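Local coordinates for protein 2-amino-4-hydroxy-6-hydroxymethyldihydropteridine pyrophosphokinase (Haemophilus influenzae, PDB 1CBK) that probably catalyses the transfer of pyrophosphate from ATP to 6-hydroxymethyl-7,8-dihydropterin, a step in folate biosynthesis, at residues L100-I105 with L135-N139. Numbering follows the deposited sequence.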
ATOM      1  N   LEU A 100      -3.306   5.250  13.425  1.00  9.93           N
ATOM      2  CA  LEU A 100      -2.546   6.280  14.138  1.00  9.39           C
ATOM      3  C   LEU A 100      -2.666   6.086  15.636  1.00  9.74           C
ATOM      4  O   LEU A 100      -3.720   5.684  16.137  1.00  5.60           O
ATOM      5  CB  LEU A 100      -3.107   7.665  13.783  1.00  5.82           C
ATOM      6  CG  LEU A 100      -3.073   8.028  12.291  1.00 10.07           C
ATOM      7  CD1 LEU A 100      -3.982   9.225  12.025  1.00 12.31           C
ATOM      8  CD2 LEU A 100      -1.622   8.279  11.815  1.00  8.58           C
ATOM      9  N   TYR A 101      -1.576   6.380  16.337  1.00  8.16           N
ATOM     10  CA  TYR A 101      -1.512   6.269  17.786  1.00  8.16           C
ATOM     11  C   TYR A 101      -0.877   7.581  18.215  1.00 10.58           C
ATOM     12  O   TYR A 101       0.353   7.703  18.288  1.00 11.08           O
ATOM     13  CB  TYR A 101      -0.636   5.082  18.212  1.00  6.94           C
ATOM     14  CG  TYR A 101      -0.623   4.852  19.716  1.00 11.91           C
ATOM     15  CD1 TYR A 101      -1.577   4.033  20.320  1.00 12.70           C
ATOM     16  CD2 TYR A 101       0.326   5.479  20.530  1.00 12.92           C
ATOM     17  CE1 TYR A 101      -1.594   3.842  21.713  1.00 13.31           C
ATOM     18  CE2 TYR A 101       0.317   5.299  21.914  1.00 12.48           C
ATOM     19  CZ  TYR A 101      -0.642   4.485  22.497  1.00 13.83           C
ATOM     20  OH  TYR A 101      -0.667   4.342  23.859  1.00 12.88           O
ATOM     21  N   GLY A 102      -1.731   8.567  18.472  1.00 12.35           N
ATOM     22  CA  GLY A 102      -1.263   9.890  18.838  1.00 14.85           C
ATOM     23  C   GLY A 102      -0.487  10.358  17.621  1.00 15.48           C
ATOM     24  O   GLY A 102      -0.873  10.115  16.473  1.00 15.56           O
ATOM     25  N   ASN A 103       0.668  10.935  17.885  1.00 16.53           N
ATOM     26  CA  ASN A 103       1.543  11.420  16.847  1.00 17.20           C
ATOM     27  C   ASN A 103       2.753  10.543  16.816  1.00 16.42           C
ATOM     28  O   ASN A 103       3.779  10.928  16.274  1.00 17.73           O
ATOM     29  CB  ASN A 103       2.002  12.821  17.190  1.00 24.69           C
ATOM     30  CG  ASN A 103       1.375  13.840  16.316  1.00 40.31           C
ATOM     31  OD1 ASN A 103       1.581  13.836  15.087  1.00 46.23           O
ATOM     32  ND2 ASN A 103       0.578  14.726  16.920  1.00 44.79           N
ATOM     33  N   GLU A 104       2.655   9.365  17.415  1.00 13.80           N
ATOM     34  CA  GLU A 104       3.797   8.480  17.461  1.00 12.22           C
ATOM     35  C   GLU A 104       4.069   7.709  16.198  1.00 13.89           C
ATOM     36  O   GLU A 104       3.173   7.430  15.399  1.00 14.47           O
ATOM     37  CB  GLU A 104       3.679   7.536  18.646  1.00 14.71           C
ATOM     38  CG  GLU A 104       3.557   8.307  19.954  1.00 19.95           C
ATOM     39  CD  GLU A 104       3.415   7.430  21.175  1.00 28.79           C
ATOM     40  OE1 GLU A 104       3.941   6.288  21.183  1.00 23.24           O
ATOM     41  OE2 GLU A 104       2.769   7.907  22.142  1.00 34.05           O
ATOM     42  N   ILE A 105       5.340   7.388  16.026  1.00 13.82           N
ATOM     43  CA  ILE A 105       5.813   6.613  14.902  1.00 14.81           C
ATOM     44  C   ILE A 105       6.374   5.357  15.547  1.00 14.42           C
ATOM     45  O   ILE A 105       7.339   5.423  16.295  1.00 15.07           O
ATOM     46  CB  ILE A 105       6.883   7.383  14.086  1.00 14.48           C
ATOM     47  CG1 ILE A 105       6.234   8.620  13.470  1.00 14.28           C
ATOM     48  CG2 ILE A 105       7.459   6.508  12.979  1.00  9.80           C
ATOM     49  CD1 ILE A 105       7.128   9.364  12.530  1.00 23.72           C
ATOM     50  N   LEU A 135      -6.821  17.149  10.385  1.00 11.51           N
ATOM     51  CA  LEU A 135      -5.771  16.314  10.927  1.00  8.63           C
ATOM     52  C   LEU A 135      -4.443  16.486  10.207  1.00  9.28           C
ATOM     53  O   LEU A 135      -4.407  16.601   8.986  1.00  8.80           O
ATOM     54  CB  LEU A 135      -6.214  14.849  10.825  1.00  7.29           C
ATOM     55  CG  LEU A 135      -5.288  13.754  11.359  1.00  5.34           C
ATOM     56  CD1 LEU A 135      -5.112  13.888  12.858  1.00  4.71           C
ATOM     57  CD2 LEU A 135      -5.838  12.384  10.991  1.00 11.95           C
ATOM     58  N   VAL A 136      -3.357  16.506  10.975  1.00  8.13           N
ATOM     59  CA  VAL A 136      -2.014  16.559  10.424  1.00  7.97           C
ATOM     60  C   VAL A 136      -1.382  15.241  10.888  1.00  8.74           C
ATOM     61  O   VAL A 136      -1.418  14.922  12.090  1.00  6.66           O
ATOM     62  CB  VAL A 136      -1.185  17.766  10.936  1.00  8.36           C
ATOM     63  CG1 VAL A 136       0.286  17.631  10.458  1.00  6.96           C
ATOM     64  CG2 VAL A 136      -1.816  19.089  10.440  1.00  4.19           C
ATOM     65  N   LEU A 137      -0.895  14.445   9.933  1.00  7.59           N
ATOM     66  CA  LEU A 137      -0.278  13.137  10.199  1.00  9.35           C
ATOM     67  C   LEU A 137       1.133  13.246  10.791  1.00 12.20           C
ATOM     68  O   LEU A 137       1.745  14.325  10.736  1.00 12.00           O
ATOM     69  CB  LEU A 137      -0.216  12.321   8.898  1.00 10.42           C
ATOM     70  CG  LEU A 137      -1.567  12.040   8.215  1.00 21.07           C
ATOM     71  CD1 LEU A 137      -1.393  10.879   7.290  1.00 23.61           C
ATOM     72  CD2 LEU A 137      -2.615  11.673   9.234  1.00 26.77           C
ATOM     73  N   PRO A 138       1.674  12.130  11.367  1.00 13.54           N
ATOM     74  CA  PRO A 138       3.023  12.123  11.963  1.00 13.06           C
ATOM     75  C   PRO A 138       4.156  12.498  10.992  1.00 15.47           C
ATOM     76  O   PRO A 138       5.192  13.013  11.415  1.00 15.78           O
ATOM     77  CB  PRO A 138       3.174  10.684  12.470  1.00 11.59           C
ATOM     78  CG  PRO A 138       1.755  10.314  12.825  1.00  7.74           C
ATOM     79  CD  PRO A 138       0.984  10.853  11.648  1.00 10.21           C
ATOM     80  N   ASN A 139       3.967  12.252   9.694  1.00 14.98           N
ATOM     81  CA  ASN A 139       4.992  12.590   8.713  1.00 14.18           C
ATOM     82  C   ASN A 139       4.817  14.031   8.199  1.00 15.24           C
ATOM     83  O   ASN A 139       5.374  14.380   7.161  1.00 15.87           O
ATOM     84  CB  ASN A 139       4.972  11.614   7.527  1.00 12.32           C
ATOM     85  CG  ASN A 139       3.741  11.784   6.640  1.00 12.01           C
ATOM     86  OD1 ASN A 139       2.786  12.475   7.003  1.00  9.73           O
ATOM     87  ND2 ASN A 139       3.757  11.144   5.474  1.00 10.24           N
TER
HETATM   88  O   HOH W   1      -0.849  13.130  13.766  1.00 20.25           O
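The CA atoms of Asn103 and Pro138 are the nearest pair across the two segments, 5.2 Å apart, where the turn after strand 95-101 meets the irregular chain 135-139. The Pro138 ring is the centre of the contact. Pro138 turns its CB toward segment 100-105, and its ring lies between two aliphatic side chains. Leu100 CD2 reaches Pro138 CD at 3.7 Å, and Ile105 CG1 lies 3.8 Å from Pro138 CB. Leu100 CG stands anti to the carbonyl carbon (chi1 -59°), and the branch beyond it splits the work. While CD2 goes to the proline, CD1 meets Leu135 CD2 tip to tip at 3.8 Å. Leu137 crosses Leu100 at about a right angle and offers its own CD2 to the same CD1. Residues 101-104 form a type II' beta turn, closed by the bond from Glu104 N to Tyr101 O (3.0 Å), with Gly102 at positive phi. Within the chain, strand 95-101 is an outermost strand of the antiparallel sheet of this HPPK-family enzyme, and Leu100 pairs through its backbone with Tyr5 of strand 2-10. The contact thus joins the end of this strand to the loop between helices 122-131 and 143-146. Leu135 and Leu137 also pack on the latter helix. A water donates to Asn103 OD1 (2.9 Å). Its leg to Val136 O is too short to trust, leaving the bridge doubtful.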